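Local coordinates for protein oxidized polyvinyl alcohol hydrolase (Sphingopyxis, PDB 3WLA) that hydrolyses the beta-diketone 4,6-nonanedione and also cleaves oxidized polyvinyl alcohol in the second step of polyvinyl alcohol degradation, at residues E203-V208 / C254-P259; D107-N112 / D125-D130. All blocks are in the same frame, centred on the assembly; numbering follows the deposited sequence.

Contact 1. Residues E203-V208 / C254-P259; sequences ETRKMV and CSDYRP
An N-capping aspartate at the start of helix 257-269 carries this contact: D256, the last residue of strand 253-256, holds the helix end with one carboxylate oxygen and R205 of helix 201-210 with the other. In this alpha/beta-hydrolase the junction joins a small antiparallel hairpin, strands 244-246 and 253-256, to the helix that follows it. The cap is the bond from R258 N to D256 OD1, 2.9 Å long, the donor lying above the carboxylate plane. D256 has CG anti to its own backbone N (chi1 175°), which directs the carboxylate toward helix 201-210, and the two bonds show how its oxygens are divided: OD1 takes the cap and OD2 the arginine. There R205 NH2 donates to D256 OD2 at 3.1 Å, in a nearly straight salt bridge (175°). The oxygen lies at the edge of the guanidinium, in its plane, and is met on its anti side, somewhat out of the carboxylate plane; the two flat groups stand 81° apart, so a single N-H makes the bond and no two-pronged pairing forms. R205 NH1 bonds to Q202 OE1 one turn back on its own helix, giving the guanidinium a second partner. Because R205 CG also packs against P259 CG at 4.1 Å, replacing this arginine by alanine is likely to leave D256 OD2 without its charged mate across the contact and open a gap beside the proline ring. The apolar half of the contact lies one turn along helix 201-210, where V208 meets P259, their side chains crossing at about a right angle; Y335 touches both residues. V208 CG1, beside its own carbonyl carbon, makes the closest approach there, 3.6 Å from P259 CB.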
loop_
_atom_site.group_PDB
_atom_site.type_symbol
_atom_site.label_atom_id
_atom_site.label_comp_id
_atom_site.label_asym_id
_atom_site.label_seq_id
_atom_site.Cartn_x
_atom_site.Cartn_y
_atom_site.Cartn_z
ATOM N N GLU A 203 -22.458 9.894 4.736
ATOM C CA GLU A 203 -22.095 11.203 5.262
ATOM C C GLU A 203 -20.600 11.426 4.959
ATOM O O GLU A 203 -20.184 12.509 4.538
ATOM C CB GLU A 203 -22.343 11.239 6.782
ATOM C CG GLU A 203 -22.433 12.715 7.358
ATOM C CD GLU A 203 -22.453 12.821 8.926
ATOM O OE1 GLU A 203 -23.294 12.134 9.588
ATOM O OE2 GLU A 203 -21.636 13.611 9.495
ATOM N N THR A 204 -19.791 10.376 5.147
ATOM C CA THR A 204 -18.353 10.491 4.902
ATOM C C THR A 204 -18.094 10.871 3.480
ATOM O O THR A 204 -17.271 11.749 3.242
ATOM C CB THR A 204 -17.582 9.209 5.244
ATOM O OG1 THR A 204 -17.657 8.999 6.642
ATOM C CG2 THR A 204 -16.102 9.351 4.904
ATOM N N ARG A 205 -18.817 10.258 2.534
ATOM C CA ARG A 205 -18.638 10.587 1.104
ATOM C C ARG A 205 -18.997 12.038 0.859
ATOM O O ARG A 205 -18.342 12.750 0.082
ATOM C CB ARG A 205 -19.573 9.769 0.192
ATOM C CG ARG A 205 -18.916 8.806 -0.686
ATOM C CD ARG A 205 -19.627 8.560 -1.996
ATOM N NE ARG A 205 -20.989 8.083 -1.870
ATOM C CZ ARG A 205 -21.566 7.245 -2.742
ATOM N NH1 ARG A 205 -22.827 6.863 -2.580
ATOM N NH2 ARG A 205 -20.858 6.737 -3.740
ATOM N N LYS A 206 -20.101 12.446 1.473
ATOM C CA LYS A 206 -20.568 13.799 1.254
ATOM C C LYS A 206 -19.619 14.809 1.901
ATOM O O LYS A 206 -19.216 15.753 1.231
ATOM C CB LYS A 206 -22.017 13.991 1.761
ATOM C CG LYS A 206 -23.050 13.090 1.081
ATOM C CD LYS A 206 -24.488 13.568 1.358
ATOM C CE LYS A 206 -25.554 12.614 0.784
ATOM N NZ LYS A 206 -25.500 12.453 -0.702
ATOM N N MET A 207 -19.204 14.589 3.150
ATOM C CA MET A 207 -18.339 15.609 3.754
ATOM C C MET A 207 -17.063 15.825 2.941
ATOM O O MET A 207 -16.582 16.964 2.822
ATOM C CB MET A 207 -18.065 15.306 5.231
ATOM C CG MET A 207 -17.201 14.101 5.541
ATOM S SD MET A 207 -17.161 13.805 7.297
ATOM C CE MET A 207 -15.515 13.009 7.462
ATOM N N VAL A 208 -16.542 14.764 2.312
ATOM C CA VAL A 208 -15.339 14.939 1.538
ATOM C C VAL A 208 -15.642 15.669 0.238
ATOM O O VAL A 208 -14.894 16.579 -0.145
ATOM C CB VAL A 208 -14.621 13.599 1.248
ATOM C CG1 VAL A 208 -13.608 13.810 0.154
ATOM C CG2 VAL A 208 -13.888 13.118 2.490
ATOM N N CYS A 254 -19.833 -0.068 0.294
ATOM C CA CYS A 254 -19.269 0.477 1.508
ATOM C C CYS A 254 -17.942 1.241 1.390
ATOM O O CYS A 254 -17.478 1.743 2.392
ATOM C CB CYS A 254 -19.209 -0.583 2.590
ATOM S SG CYS A 254 -18.632 -2.139 2.026
ATOM N N SER A 255 -17.307 1.271 0.212
ATOM C CA SER A 255 -16.113 2.089 0.011
ATOM C C SER A 255 -16.199 2.696 -1.389
ATOM O O SER A 255 -16.538 1.999 -2.362
ATOM C CB SER A 255 -14.819 1.283 0.049
ATOM O OG SER A 255 -14.514 0.891 1.360
ATOM N N ASP A 256 -15.908 3.988 -1.485
ATOM C CA ASP A 256 -15.888 4.670 -2.766
ATOM C C ASP A 256 -14.475 5.247 -2.811
ATOM O O ASP A 256 -14.121 6.099 -2.001
ATOM C CB ASP A 256 -16.924 5.776 -2.738
ATOM C CG ASP A 256 -16.905 6.636 -3.994
ATOM O OD1 ASP A 256 -15.944 6.660 -4.774
ATOM O OD2 ASP A 256 -17.893 7.332 -4.169
ATOM N N TYR A 257 -13.657 4.798 -3.729
ATOM C CA TYR A 257 -12.307 5.270 -3.748
ATOM C C TYR A 257 -12.071 6.641 -4.331
ATOM O O TYR A 257 -10.944 7.034 -4.474
ATOM C CB TYR A 257 -11.404 4.258 -4.421
ATOM C CG TYR A 257 -11.492 2.956 -3.634
ATOM C CD1 TYR A 257 -10.693 2.745 -2.510
ATOM C CD2 TYR A 257 -12.503 2.016 -3.940
ATOM C CE1 TYR A 257 -10.907 1.604 -1.678
ATOM C CE2 TYR A 257 -12.722 0.891 -3.135
ATOM C CZ TYR A 257 -11.916 0.696 -2.013
ATOM O OH TYR A 257 -12.129 -0.428 -1.259
ATOM N N ARG A 258 -13.128 7.370 -4.653
ATOM C CA ARG A 258 -12.897 8.727 -5.180
ATOM C C ARG A 258 -12.500 9.583 -3.971
ATOM O O ARG A 258 -11.414 10.166 -3.928
ATOM C CB ARG A 258 -14.180 9.253 -5.855
ATOM C CG ARG A 258 -14.105 10.676 -6.449
ATOM C CD ARG A 258 -15.561 11.118 -6.658
ATOM N NE ARG A 258 -16.188 10.260 -7.665
ATOM C CZ ARG A 258 -15.965 10.422 -8.959
ATOM N NH1 ARG A 258 -15.173 11.416 -9.365
ATOM N NH2 ARG A 258 -16.434 9.559 -9.845
ATOM N N PRO A 259 -13.344 9.620 -2.946
ATOM C CA PRO A 259 -12.924 10.454 -1.824
ATOM C C PRO A 259 -11.678 9.940 -1.113
ATOM O O PRO A 259 -10.893 10.738 -0.549
ATOM C CB PRO A 259 -14.134 10.458 -0.904
ATOM C CG PRO A 259 -14.885 9.174 -1.282
ATOM C CD PRO A 259 -14.739 9.169 -2.783
#

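Contact 2. Residues D107-N112 / D125-D130; sequences DGWTWN and DKYKTD
W109 and Y127 lay their rings nearly flat against each other, with the six-membered ring of the indole and the phenol ring 3.9 Å apart between centroids and their planes tilted by 21°. The pair is therefore a face-to-face stack with a modest offset. From the tyrosine side, W109 CZ2 sits over the centre of the phenol ring; from the tryptophan side, Y127 CE2 lies over the indole face but displaced toward its rim. Among the closest atoms, W109 CZ2 comes within 3.4 Å of Y127 CZ. Although the faces are close to parallel, the side chains cross at about a right angle, so the indole and the phenol enter the stack from different directions. Each residue has CG anti to its carbonyl carbon (chi1 -62° in both); the CB of Y127 points toward 107-112, and this torsion carries its ring to the indole. Opposite the indole, the other face of the Y127 ring is covered by K126 CG, centred on the ring, which makes a sandwich of lysine methylene, phenol and indole. The ring edge is occupied too: D107 O and G108 O lie in the ring plane, 3.6 Å from Y127 CE2 and 3.5 Å from Y127 CD2 respectively, where the slightly positive aromatic hydrogens face the carbonyls. G108 lets the ring come this near, because a beta carbon there would clash with Y127 CE2 about 2.9 Å away. Its backbone angles (phi 102°) also suit a residue without a side chain. Elsewhere on the same segment, the backbone oxygens Y127 O and D130 O accept from R170 NH2, tying 125-130 to helix 163-174. The arrangement is an aromatic stack bridging two irregular parts of the long excursion between strand 81-85 and helix 133-145, away from the annotated active-site residues.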
loop_
_atom_site.group_PDB
_atom_site.type_symbol
_atom_site.label_atom_id
_atom_site.label_comp_id
_atom_site.label_asym_id
_atom_site.label_seq_id
_atom_site.Cartn_x
_atom_site.Cartn_y
_atom_site.Cartn_z
ATOM N N ASP A 107 -10.532 -7.287 16.918
ATOM C CA ASP A 107 -9.482 -6.875 17.798
ATOM C C ASP A 107 -8.946 -5.501 17.557
ATOM O O ASP A 107 -7.730 -5.271 17.678
ATOM C CB ASP A 107 -8.347 -7.876 17.754
ATOM C CG ASP A 107 -8.820 -9.267 18.122
ATOM O OD1 ASP A 107 -9.775 -9.370 18.946
ATOM O OD2 ASP A 107 -8.251 -10.239 17.592
ATOM N N GLY A 108 -9.821 -4.593 17.164
ATOM C CA GLY A 108 -9.376 -3.215 17.016
ATOM C C GLY A 108 -9.124 -2.755 15.624
ATOM O O GLY A 108 -8.825 -1.590 15.431
ATOM N N TRP A 109 -9.281 -3.663 14.657
ATOM C CA TRP A 109 -9.088 -3.350 13.240
ATOM C C TRP A 109 -10.410 -3.203 12.479
ATOM O O TRP A 109 -11.412 -3.836 12.818
ATOM C CB TRP A 109 -8.228 -4.451 12.592
ATOM C CG TRP A 109 -6.851 -4.510 13.233
ATOM C CD1 TRP A 109 -6.368 -5.484 14.090
ATOM C CD2 TRP A 109 -5.823 -3.507 13.137
ATOM N NE1 TRP A 109 -5.095 -5.122 14.523
ATOM C CE2 TRP A 109 -4.747 -3.922 13.955
ATOM C CE3 TRP A 109 -5.710 -2.300 12.430
ATOM C CZ2 TRP A 109 -3.567 -3.165 14.082
ATOM C CZ3 TRP A 109 -4.541 -1.543 12.542
ATOM C CH2 TRP A 109 -3.479 -1.977 13.365
ATOM N N THR A 110 -10.395 -2.380 11.441
ATOM C CA THR A 110 -11.574 -2.153 10.610
ATOM C C THR A 110 -11.931 -3.320 9.637
ATOM O O THR A 110 -13.071 -3.776 9.602
ATOM C CB THR A 110 -11.421 -0.867 9.753
ATOM O OG1 THR A 110 -11.120 0.276 10.604
ATOM C CG2 THR A 110 -12.723 -0.614 8.968
ATOM N N TRP A 111 -10.945 -3.809 8.878
ATOM C CA TRP A 111 -11.201 -4.839 7.858
ATOM C C TRP A 111 -10.171 -5.934 8.113
ATOM O O TRP A 111 -9.007 -5.653 8.445
ATOM C CB TRP A 111 -11.004 -4.201 6.452
ATOM C CG TRP A 111 -11.690 -4.885 5.278
ATOM C CD1 TRP A 111 -11.105 -5.365 4.084
ATOM C CD2 TRP A 111 -13.091 -5.093 5.134
ATOM N NE1 TRP A 111 -12.077 -5.837 3.239
ATOM C CE2 TRP A 111 -13.301 -5.689 3.849
ATOM C CE3 TRP A 111 -14.205 -4.834 5.965
ATOM C CZ2 TRP A 111 -14.586 -6.028 3.390
ATOM C CZ3 TRP A 111 -15.478 -5.169 5.498
ATOM C CH2 TRP A 111 -15.656 -5.754 4.236
ATOM N N ASN A 112 -10.598 -7.176 7.943
ATOM C CA ASN A 112 -9.737 -8.275 8.250
ATOM C C ASN A 112 -8.486 -8.568 7.378
ATOM O O ASN A 112 -7.494 -9.033 7.898
ATOM C CB ASN A 112 -10.579 -9.561 8.342
ATOM C CG ASN A 112 -9.915 -10.634 9.209
ATOM O OD1 ASN A 112 -9.264 -10.315 10.180
ATOM N ND2 ASN A 112 -10.108 -11.885 8.876
ATOM N N ASP A 125 -8.734 2.306 19.709
ATOM C CA ASP A 125 -8.000 3.443 20.235
ATOM C C ASP A 125 -6.497 3.194 20.375
ATOM O O ASP A 125 -5.700 4.081 20.104
ATOM C CB ASP A 125 -8.601 3.882 21.563
ATOM C CG ASP A 125 -9.952 4.582 21.379
ATOM O OD1 ASP A 125 -10.352 4.849 20.201
ATOM O OD2 ASP A 125 -10.623 4.866 22.408
ATOM N N LYS A 126 -6.089 1.997 20.767
ATOM C CA LYS A 126 -4.644 1.773 20.884
ATOM C C LYS A 126 -3.936 1.991 19.537
ATOM O O LYS A 126 -2.730 2.312 19.493
ATOM C CB LYS A 126 -4.359 0.362 21.366
ATOM C CG LYS A 126 -4.805 -0.699 20.405
ATOM C CD LYS A 126 -4.421 -2.059 20.918
ATOM C CE LYS A 126 -5.363 -2.493 22.018
ATOM N NZ LYS A 126 -6.792 -2.597 21.517
ATOM N N TYR A 127 -4.682 1.870 18.441
ATOM C CA TYR A 127 -4.059 1.975 17.134
ATOM C C TYR A 127 -3.987 3.348 16.604
ATOM O O TYR A 127 -3.551 3.543 15.471
ATOM C CB TYR A 127 -4.703 1.013 16.144
ATOM C CG TYR A 127 -4.498 -0.404 16.606
ATOM C CD1 TYR A 127 -3.221 -0.850 16.974
ATOM C CD2 TYR A 127 -5.540 -1.300 16.661
ATOM C CE1 TYR A 127 -2.992 -2.146 17.378
ATOM C CE2 TYR A 127 -5.315 -2.647 17.075
ATOM C CZ TYR A 127 -4.027 -3.037 17.419
ATOM O OH TYR A 127 -3.754 -4.342 17.731
ATOM N N LYS A 128 -4.392 4.311 17.447
ATOM C CA LYS A 128 -4.250 5.714 17.110
ATOM C C LYS A 128 -2.723 6.009 17.122
ATOM O O LYS A 128 -2.264 6.926 16.429
ATOM C CB LYS A 128 -4.935 6.596 18.170
ATOM C CG LYS A 128 -6.382 6.912 17.873
ATOM C CD LYS A 128 -7.083 7.495 19.081
ATOM C CE LYS A 128 -8.473 7.996 18.683
ATOM N NZ LYS A 128 -9.204 8.735 19.793
ATOM N N THR A 129 -1.956 5.233 17.903
ATOM C CA THR A 129 -0.497 5.454 18.024
ATOM C C THR A 129 0.399 4.240 17.712
ATOM O O THR A 129 1.556 4.409 17.305
ATOM C CB THR A 129 -0.119 5.972 19.451
ATOM O OG1 THR A 129 -0.573 5.036 20.453
ATOM C CG2 THR A 129 -0.762 7.340 19.707
ATOM N N ASP A 130 -0.141 3.036 17.907
ATOM C CA ASP A 130 0.543 1.758 17.658
ATOM C C ASP A 130 0.334 1.457 16.169
ATOM O O ASP A 130 -0.810 1.414 15.700
ATOM C CB ASP A 130 -0.118 0.655 18.499
ATOM C CG ASP A 130 0.622 -0.688 18.421
ATOM O OD1 ASP A 130 1.273 -0.963 17.392
ATOM O OD2 ASP A 130 0.533 -1.492 19.373
#

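Contact 1 is the more buried of the two, yet it is the one with a charged pair: a salt bridge and a helix cap beside a small apolar patch. Contact 2 is only partly buried and relies on ring stacking and carbonyl-to-ring-edge contacts, with neither a hydrogen bond nor a salt bridge between its segments. The elements differ as well. Residues 203-208 and 254-259 pair the body of helix 201-210 with the junction of strand 253-256 and helix 257-269, whereas 107-112 and 125-130 belong to one irregular excursion, finished in sequence before contact 1 begins. Their centres lie 21 Å apart, and although their nearest atoms are about 5 Å apart, the two do not touch.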